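Local coordinates for protein HupZ (Streptococcus sp. 'group A', PDB 5ESC) that probably degrades heme, as a dimeric split-barrel enzyme related to the pyridoxamine 5'-phosphate oxidases and other FMN-binding proteins, at residues Ala88-Ala93 and Met101-Ala106; Arg32-Trp37 and Ile64-Arg69; Gln51-Ile56 and Ile83-Ala88. All blocks are in the same frame, centred on the assembly; numbering follows the deposited sequence.

Contact 1 of 3, residues Ala88-Ala93 and Met101-Ala106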
# COMPACT_ATOMS: atom_id res chain seq x y z
N ALA A 88 25.20 13.22 -0.28
CA ALA A 88 24.76 13.41 -1.67
C ALA A 88 23.34 13.08 -1.97
O ALA A 88 22.75 13.69 -2.85
CB ALA A 88 25.69 12.59 -2.58
N TYR A 89 22.74 12.04 -1.29
CA TYR A 89 21.40 11.73 -1.57
C TYR A 89 20.52 12.89 -1.04
O TYR A 89 19.57 13.34 -1.69
CB TYR A 89 20.96 10.48 -0.92
CG TYR A 89 21.49 9.21 -1.48
CD1 TYR A 89 21.17 8.82 -2.75
CD2 TYR A 89 22.27 8.35 -0.66
CE1 TYR A 89 21.60 7.52 -3.22
CE2 TYR A 89 22.69 7.09 -1.11
CZ TYR A 89 22.38 6.71 -2.42
OH TYR A 89 22.88 5.48 -2.80
N TYR A 90 20.79 13.33 0.14
CA TYR A 90 20.04 14.39 0.77
C TYR A 90 20.13 15.70 -0.01
O TYR A 90 19.16 16.36 -0.20
CB TYR A 90 20.49 14.57 2.24
CG TYR A 90 19.74 15.71 2.88
CD1 TYR A 90 18.41 15.56 3.19
CD2 TYR A 90 20.33 16.96 3.03
CE1 TYR A 90 17.66 16.59 3.75
CE2 TYR A 90 19.59 18.01 3.62
CZ TYR A 90 18.23 17.81 3.90
OH TYR A 90 17.44 18.78 4.44
N GLU A 91 21.34 16.09 -0.43
CA GLU A 91 21.52 17.31 -1.24
C GLU A 91 20.78 17.25 -2.57
O GLU A 91 20.13 18.22 -2.97
CB GLU A 91 23.03 17.66 -1.43
CG GLU A 91 23.76 17.96 -0.12
CD GLU A 91 23.20 19.17 0.64
OE1 GLU A 91 22.96 20.21 -0.04
OE2 GLU A 91 22.97 19.09 1.91
N ALA A 92 20.74 16.05 -3.21
CA ALA A 92 19.89 15.86 -4.37
C ALA A 92 18.39 16.07 -4.04
O ALA A 92 17.65 16.68 -4.84
CB ALA A 92 20.05 14.48 -5.01
N ALA A 93 17.91 15.48 -2.92
CA ALA A 93 16.55 15.58 -2.53
C ALA A 93 16.13 17.09 -2.33
O ALA A 93 15.00 17.54 -2.70
CB ALA A 93 16.31 14.79 -1.25
N MET A 101 8.05 21.29 -3.50
CA MET A 101 7.49 21.16 -2.14
C MET A 101 8.42 21.87 -1.19
O MET A 101 9.36 22.49 -1.63
CB MET A 101 7.30 19.65 -1.83
CG MET A 101 8.50 18.79 -2.20
SD MET A 101 8.31 17.04 -1.77
CE MET A 101 7.03 16.52 -2.90
N GLY A 102 8.19 21.81 0.11
CA GLY A 102 9.15 22.35 1.11
C GLY A 102 10.51 21.59 1.15
O GLY A 102 10.72 20.57 0.48
N VAL A 103 11.42 22.15 1.92
CA VAL A 103 12.76 21.60 2.12
C VAL A 103 12.63 20.25 2.84
O VAL A 103 11.95 20.14 3.84
CB VAL A 103 13.59 22.51 3.00
CG1 VAL A 103 15.03 22.01 3.05
CG2 VAL A 103 13.52 23.96 2.45
N PRO A 104 13.30 19.20 2.32
CA PRO A 104 13.06 17.94 3.06
C PRO A 104 13.67 17.95 4.44
O PRO A 104 14.72 18.48 4.60
CB PRO A 104 13.73 16.86 2.17
CG PRO A 104 14.72 17.62 1.41
CD PRO A 104 14.18 19.02 1.18
N LYS A 105 13.08 17.27 5.39
CA LYS A 105 13.75 17.02 6.64
C LYS A 105 14.82 15.91 6.41
O LYS A 105 15.85 15.87 7.06
CB LYS A 105 12.74 16.49 7.64
CG LYS A 105 11.81 17.53 8.22
CD LYS A 105 10.90 16.91 9.32
CE LYS A 105 10.33 18.09 10.19
NZ LYS A 105 8.89 18.04 10.37
N ALA A 106 14.57 15.00 5.48
CA ALA A 106 15.53 13.89 5.27
C ALA A 106 15.29 13.30 3.91
O ALA A 106 14.34 13.69 3.23
CB ALA A 106 15.37 12.84 6.37
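Tyr90 and Pro104 make the central pairing between the helix at 88-93 and the loop at 101-106. The phenol OH gives its hydrogen to the carbonyl O of Pro104, with 2.7 Å from Tyr90 OH to Pro104 O. The C=O...donor angle is 157° and the hydroxyl is tilted 22° from the carbonyl plane, so the bond runs close to the direction of the C=O. That oxygen also lies at the edge of the phenol ring, near its plane. Beside the hydroxyl, the ring carbon CE1 carries the apolar part of the contact: Tyr90 CE1 is 3.9 Å from Pro104 CG and 3.8 Å from Ala106 CA.

One helical turn further along, the methyl of Ala93 faces the same proline, with Ala93 CB 4.2 Å from Pro104 CG. The pyrrolidine is thus met by a ring carbon of Tyr90 and by the methyl of a small helix residue, and at the hydroxyl end of the tyrosine Val103 CG1 comes to 4.3 Å from Tyr90 OH.

This is a helix-loop-strand connection in the split barrel: helix 88-97 ends, the chain doubles back through 101-106, and strand 106-117 enters the sheet. Lys105 and Ala106 both face Glu46 there, forming a classic beta bulge where the strand starts beside strand 41-46.

Tyr90 reaches the returning chain because its CG stands anti to the backbone N (chi1 178°), which sends the ring out from the helix, leaning forward, to the loop. Further out, Val107 of strand 106-117 packs against both Tyr90 and Ala93, while Asn45 and Asn47 touch Pro104. The carbonyl O of Ala93 accepts a hydrogen bond from Asn45 ND2, linking this turn of the helix to strand 41-46.

Contact 2 of 3, residues Arg32-Trp37 and Ile64-Arg69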
# COMPACT_ATOMS: atom_id res chain seq x y z
N ARG A 32 4.52 10.53 -2.95
CA ARG A 32 4.49 10.97 -4.30
C ARG A 32 5.86 11.36 -4.88
O ARG A 32 5.96 11.51 -6.05
CB ARG A 32 3.51 12.14 -4.46
CG ARG A 32 3.84 13.33 -3.67
CD ARG A 32 2.69 14.34 -3.88
NE ARG A 32 3.11 15.66 -3.41
CZ ARG A 32 3.73 16.59 -4.16
NH1 ARG A 32 3.98 16.41 -5.47
NH2 ARG A 32 4.07 17.74 -3.59
N SER A 33 6.89 11.57 -4.06
CA SER A 33 8.22 11.96 -4.57
C SER A 33 9.09 10.71 -4.80
O SER A 33 10.27 10.83 -5.10
CB SER A 33 8.98 12.77 -3.56
OG SER A 33 9.14 12.13 -2.29
N MET A 34 8.53 9.51 -4.61
CA MET A 34 9.33 8.28 -4.76
C MET A 34 9.86 8.21 -6.21
O MET A 34 9.07 8.36 -7.16
CB MET A 34 8.52 7.09 -4.46
CG MET A 34 9.36 5.74 -4.45
SD MET A 34 10.41 5.52 -3.00
CE MET A 34 9.26 5.27 -1.64
N ARG A 35 11.15 8.01 -6.42
CA ARG A 35 11.72 7.99 -7.77
C ARG A 35 12.99 7.19 -7.84
O ARG A 35 13.64 7.02 -6.82
CB ARG A 35 12.05 9.41 -8.16
CG ARG A 35 12.95 10.19 -7.22
CD ARG A 35 12.72 11.72 -7.41
NE ARG A 35 13.65 12.53 -6.64
CZ ARG A 35 13.52 12.91 -5.38
NH1 ARG A 35 14.46 13.62 -4.81
NH2 ARG A 35 12.44 12.61 -4.67
N LEU A 36 13.43 6.80 -9.00
CA LEU A 36 14.60 5.97 -9.12
C LEU A 36 15.86 6.81 -9.05
O LEU A 36 15.95 7.88 -9.65
CB LEU A 36 14.59 5.18 -10.46
CG LEU A 36 13.77 3.95 -10.62
CD1 LEU A 36 13.67 3.50 -12.10
CD2 LEU A 36 14.07 2.76 -9.71
N TRP A 37 16.85 6.29 -8.32
CA TRP A 37 18.19 6.81 -8.25
C TRP A 37 19.08 6.05 -9.23
O TRP A 37 19.97 6.64 -9.85
CB TRP A 37 18.76 6.58 -6.84
CG TRP A 37 20.13 7.15 -6.68
CD1 TRP A 37 21.33 6.48 -6.79
CD2 TRP A 37 20.48 8.54 -6.45
NE1 TRP A 37 22.34 7.32 -6.63
CE2 TRP A 37 21.89 8.59 -6.42
CE3 TRP A 37 19.75 9.70 -6.27
CZ2 TRP A 37 22.60 9.76 -6.18
CZ3 TRP A 37 20.46 10.91 -6.06
CH2 TRP A 37 21.85 10.92 -5.99
N ILE A 64 7.25 -1.45 -1.82
CA ILE A 64 6.65 -0.36 -2.49
C ILE A 64 5.89 -0.92 -3.65
O ILE A 64 6.43 -1.78 -4.41
CB ILE A 64 7.71 0.63 -3.12
CG1 ILE A 64 8.77 1.08 -2.11
CG2 ILE A 64 7.02 1.81 -3.81
CD1 ILE A 64 9.97 1.67 -2.84
N ALA A 65 4.66 -0.45 -3.83
CA ALA A 65 3.84 -0.87 -4.96
C ALA A 65 3.45 0.26 -5.92
O ALA A 65 3.16 1.39 -5.50
CB ALA A 65 2.63 -1.66 -4.45
N PHE A 66 3.51 -0.03 -7.22
CA PHE A 66 3.07 0.87 -8.26
C PHE A 66 2.07 0.10 -9.11
O PHE A 66 2.41 -1.00 -9.59
CB PHE A 66 4.24 1.27 -9.19
CG PHE A 66 5.23 2.14 -8.53
CD1 PHE A 66 5.01 3.49 -8.48
CD2 PHE A 66 6.36 1.60 -7.90
CE1 PHE A 66 5.95 4.33 -7.92
CE2 PHE A 66 7.29 2.43 -7.32
CZ PHE A 66 7.06 3.79 -7.31
N VAL A 67 0.87 0.65 -9.24
CA VAL A 67 -0.24 -0.03 -9.92
C VAL A 67 -0.82 0.91 -11.02
O VAL A 67 -1.17 2.05 -10.75
CB VAL A 67 -1.34 -0.54 -8.96
CG1 VAL A 67 -2.49 -1.16 -9.74
CG2 VAL A 67 -0.83 -1.62 -7.98
N ASP A 68 -0.82 0.45 -12.26
CA ASP A 68 -1.58 1.15 -13.30
C ASP A 68 -2.99 0.52 -13.33
O ASP A 68 -3.16 -0.62 -13.85
CB ASP A 68 -0.91 1.02 -14.65
CG ASP A 68 -1.71 1.79 -15.76
OD1 ASP A 68 -2.96 1.90 -15.67
OD2 ASP A 68 -1.04 2.33 -16.67
N ARG A 69 -3.92 1.23 -12.70
CA ARG A 69 -5.29 0.75 -12.45
C ARG A 69 -6.00 0.36 -13.77
O ARG A 69 -6.72 -0.64 -13.78
CB ARG A 69 -6.10 1.83 -11.71
CG ARG A 69 -7.02 1.34 -10.60
CD ARG A 69 -8.44 1.06 -11.06
NE ARG A 69 -9.51 1.38 -10.10
CZ ARG A 69 -9.80 2.62 -9.67
NH1 ARG A 69 -9.06 3.67 -10.00
NH2 ARG A 69 -10.82 2.80 -8.83
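The Phe66 ring meets Met34 at its edge: Met34 CG lies near the ring plane, 4.2 Å from Phe66 CZ, and the two side chains cross at about a right angle. The contact belongs to the buried interior of the split barrel, where the loop leading into strand 35-38 lies across from strand 61-68. The backbones do not pair, for even the nearest CA atoms, those of Met34 and Ile64, are 9.3 Å apart, and side chains alone bridge the interval.

Met34 does most of the bridging. A chi1 of -174° sets its CG opposite the backbone N, and the chain then bends at chi2 and chi3, so that the thioether curls past the Phe66 edge and meets Ile64 tip to tip. Both Met34 SD and Met34 CE lie 3.9 Å from Ile64 CD1, a purely apolar meeting.

Strand 15-20 closes in on the cluster, with Ala15 touching Met34, Ile64 and Phe66 alike; Phe42 adds to the packing on Met34, and Ile10 of helix 4-12 to that on Phe66.

The side chain of Arg35 sets off away from strand 61-68, and Ser33 O lies close to the plane of its guanidinium. Asn45 OD1 is a second partner of NH2, and Trp96 makes a cation-pi contact with the group. Arg35 NH2 donates to Ser33 O at 2.8 Å, with an N-H...O angle of 155°.

Contact 3 of 3, residues Gln51-Ile56 and Ile83-Ala88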
# COMPACT_ATOMS: atom_id res chain seq x y z
N GLN A 51 4.97 7.73 10.41
CA GLN A 51 5.12 6.39 10.77
C GLN A 51 6.05 5.66 9.78
O GLN A 51 6.80 4.82 10.22
CB GLN A 51 3.74 5.69 10.85
CG GLN A 51 3.82 4.34 11.55
CD GLN A 51 4.31 4.40 13.02
OE1 GLN A 51 3.79 5.22 13.81
NE2 GLN A 51 5.26 3.59 13.40
N THR A 52 6.01 6.00 8.48
CA THR A 52 6.87 5.35 7.51
C THR A 52 8.32 5.58 7.96
O THR A 52 9.12 4.66 8.03
CB THR A 52 6.64 5.88 6.08
OG1 THR A 52 5.31 5.56 5.67
CG2 THR A 52 7.64 5.32 5.05
N ARG A 53 8.67 6.82 8.28
CA ARG A 53 10.00 7.15 8.68
C ARG A 53 10.45 6.42 9.96
O ARG A 53 11.58 5.87 10.00
CB ARG A 53 10.18 8.68 8.86
CG ARG A 53 11.56 9.04 9.28
CD ARG A 53 11.73 10.56 9.52
NE ARG A 53 13.08 10.88 9.87
CZ ARG A 53 13.51 12.15 9.98
NH1 ARG A 53 12.64 13.13 9.82
NH2 ARG A 53 14.75 12.42 10.32
N ILE A 54 9.56 6.42 10.99
CA ILE A 54 9.82 5.79 12.25
C ILE A 54 10.08 4.27 12.06
O ILE A 54 10.99 3.69 12.65
CB ILE A 54 8.61 5.99 13.17
CG1 ILE A 54 8.40 7.47 13.43
CG2 ILE A 54 8.76 5.28 14.50
CD1 ILE A 54 9.64 8.13 13.92
N ASN A 55 9.28 3.66 11.22
CA ASN A 55 9.40 2.24 10.93
C ASN A 55 10.70 1.96 10.17
O ASN A 55 11.42 0.97 10.49
CB ASN A 55 8.19 1.76 10.13
CG ASN A 55 6.88 1.73 10.95
OD1 ASN A 55 6.86 1.93 12.14
ND2 ASN A 55 5.78 1.51 10.25
N ILE A 56 11.00 2.75 9.13
CA ILE A 56 12.32 2.61 8.41
C ILE A 56 13.55 2.70 9.36
O ILE A 56 14.42 1.84 9.37
CB ILE A 56 12.49 3.58 7.21
CG1 ILE A 56 11.52 3.18 6.07
CG2 ILE A 56 13.92 3.65 6.72
CD1 ILE A 56 11.23 4.30 5.12
N ILE A 83 17.27 6.19 6.28
CA ILE A 83 16.96 7.61 6.24
C ILE A 83 18.31 8.34 6.42
O ILE A 83 19.09 7.92 7.28
CB ILE A 83 16.01 8.00 7.39
CG1 ILE A 83 14.72 7.26 7.28
CG2 ILE A 83 15.77 9.51 7.43
CD1 ILE A 83 13.79 7.71 6.13
N GLN A 84 18.60 9.36 5.61
CA GLN A 84 19.79 10.13 5.72
C GLN A 84 19.39 11.63 5.80
O GLN A 84 18.40 12.08 5.19
CB GLN A 84 20.83 9.88 4.64
CG GLN A 84 21.42 8.44 4.69
CD GLN A 84 22.45 8.19 3.64
OE1 GLN A 84 22.81 9.09 2.93
NE2 GLN A 84 22.90 6.97 3.50
N THR A 85 20.19 12.37 6.53
CA THR A 85 19.91 13.82 6.67
C THR A 85 21.07 14.71 6.17
O THR A 85 21.04 15.92 6.30
CB THR A 85 19.59 14.10 8.12
OG1 THR A 85 20.69 13.70 8.94
CG2 THR A 85 18.27 13.40 8.60
N GLU A 86 22.08 14.12 5.54
CA GLU A 86 23.20 14.86 5.02
C GLU A 86 23.82 13.97 3.97
O GLU A 86 23.60 12.74 4.00
CB GLU A 86 24.19 15.21 6.17
CG GLU A 86 24.27 14.15 7.31
CD GLU A 86 25.38 14.39 8.33
OE1 GLU A 86 25.28 15.34 9.12
OE2 GLU A 86 26.33 13.58 8.39
N GLY A 87 24.62 14.54 3.08
CA GLY A 87 25.36 13.75 2.06
C GLY A 87 24.68 13.89 0.72
O GLY A 87 23.70 14.63 0.55
N ALA A 88 25.20 13.22 -0.28
CA ALA A 88 24.76 13.41 -1.67
C ALA A 88 23.34 13.08 -1.97
O ALA A 88 22.75 13.69 -2.85
CB ALA A 88 25.69 12.59 -2.58
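Helix 51-59 lies against the end of the long strand 73-84, and the side chains of Arg53 and Ile56, one turn apart on the helix, receive Ile83 between them. Ile56 CG2 approaches Ile83 CG1 to 3.7 Å, the closest apolar touch, the two side chains crossing at about a right angle. Ile83 CD1 sits 4.1 Å from Arg53 CG, while the other branch, Ile83 CG2, comes to 3.9 Å from Arg53 NE.

On a chain that is all-trans from chi1 (180°) to NE, Arg53 lies across Ile83 and carries its guanidinium on to Thr85, where Arg53 NH2 is 4.0 Å from Thr85 CG2. Both methyls approach the guanidinium obliquely.

In the split barrel this places a helix over the sheet near the point where strand 73-84 gives way to the turn before helix 88-97. Ala106 of strand 106-117 is touched by Arg53, Ile83 and Thr85.

At the polar end of Arg53, NE forms a salt bridge with Glu57 in the same helix, and NH1 one with Asp49 and a hydrogen bond to Thr48 O, both just before the helix. Tyr44 of strand 41-46 packs on both Ile56 and Ile83.

How the contacts relate
Contacts 1 and 3 are neighbours, their centres about 11 Å apart, and share Ala88, where the turn after strand 73-84 becomes helix 88-97. Ala106 CB lies 3.3 Å from Gln84 O and 3.5 Å from Ile83 CG2; separately, Tyr90 CD2 comes to 3.5 Å from Thr85 O. Contact 2 has its centre about 18 Å from that of either and lies deeper in the chain, yet it meets contact 1 through aromatic packing, Tyr89 against Trp37 edge-to-face. Contacts 2 and 3 interleave along the sequence and reach adjacent strands, 61-68 and 73-84. Segment 64-69 also reaches the dimer partner, where Arg69 NH2 hydrogen-bonds Asn12 O of the second subunit.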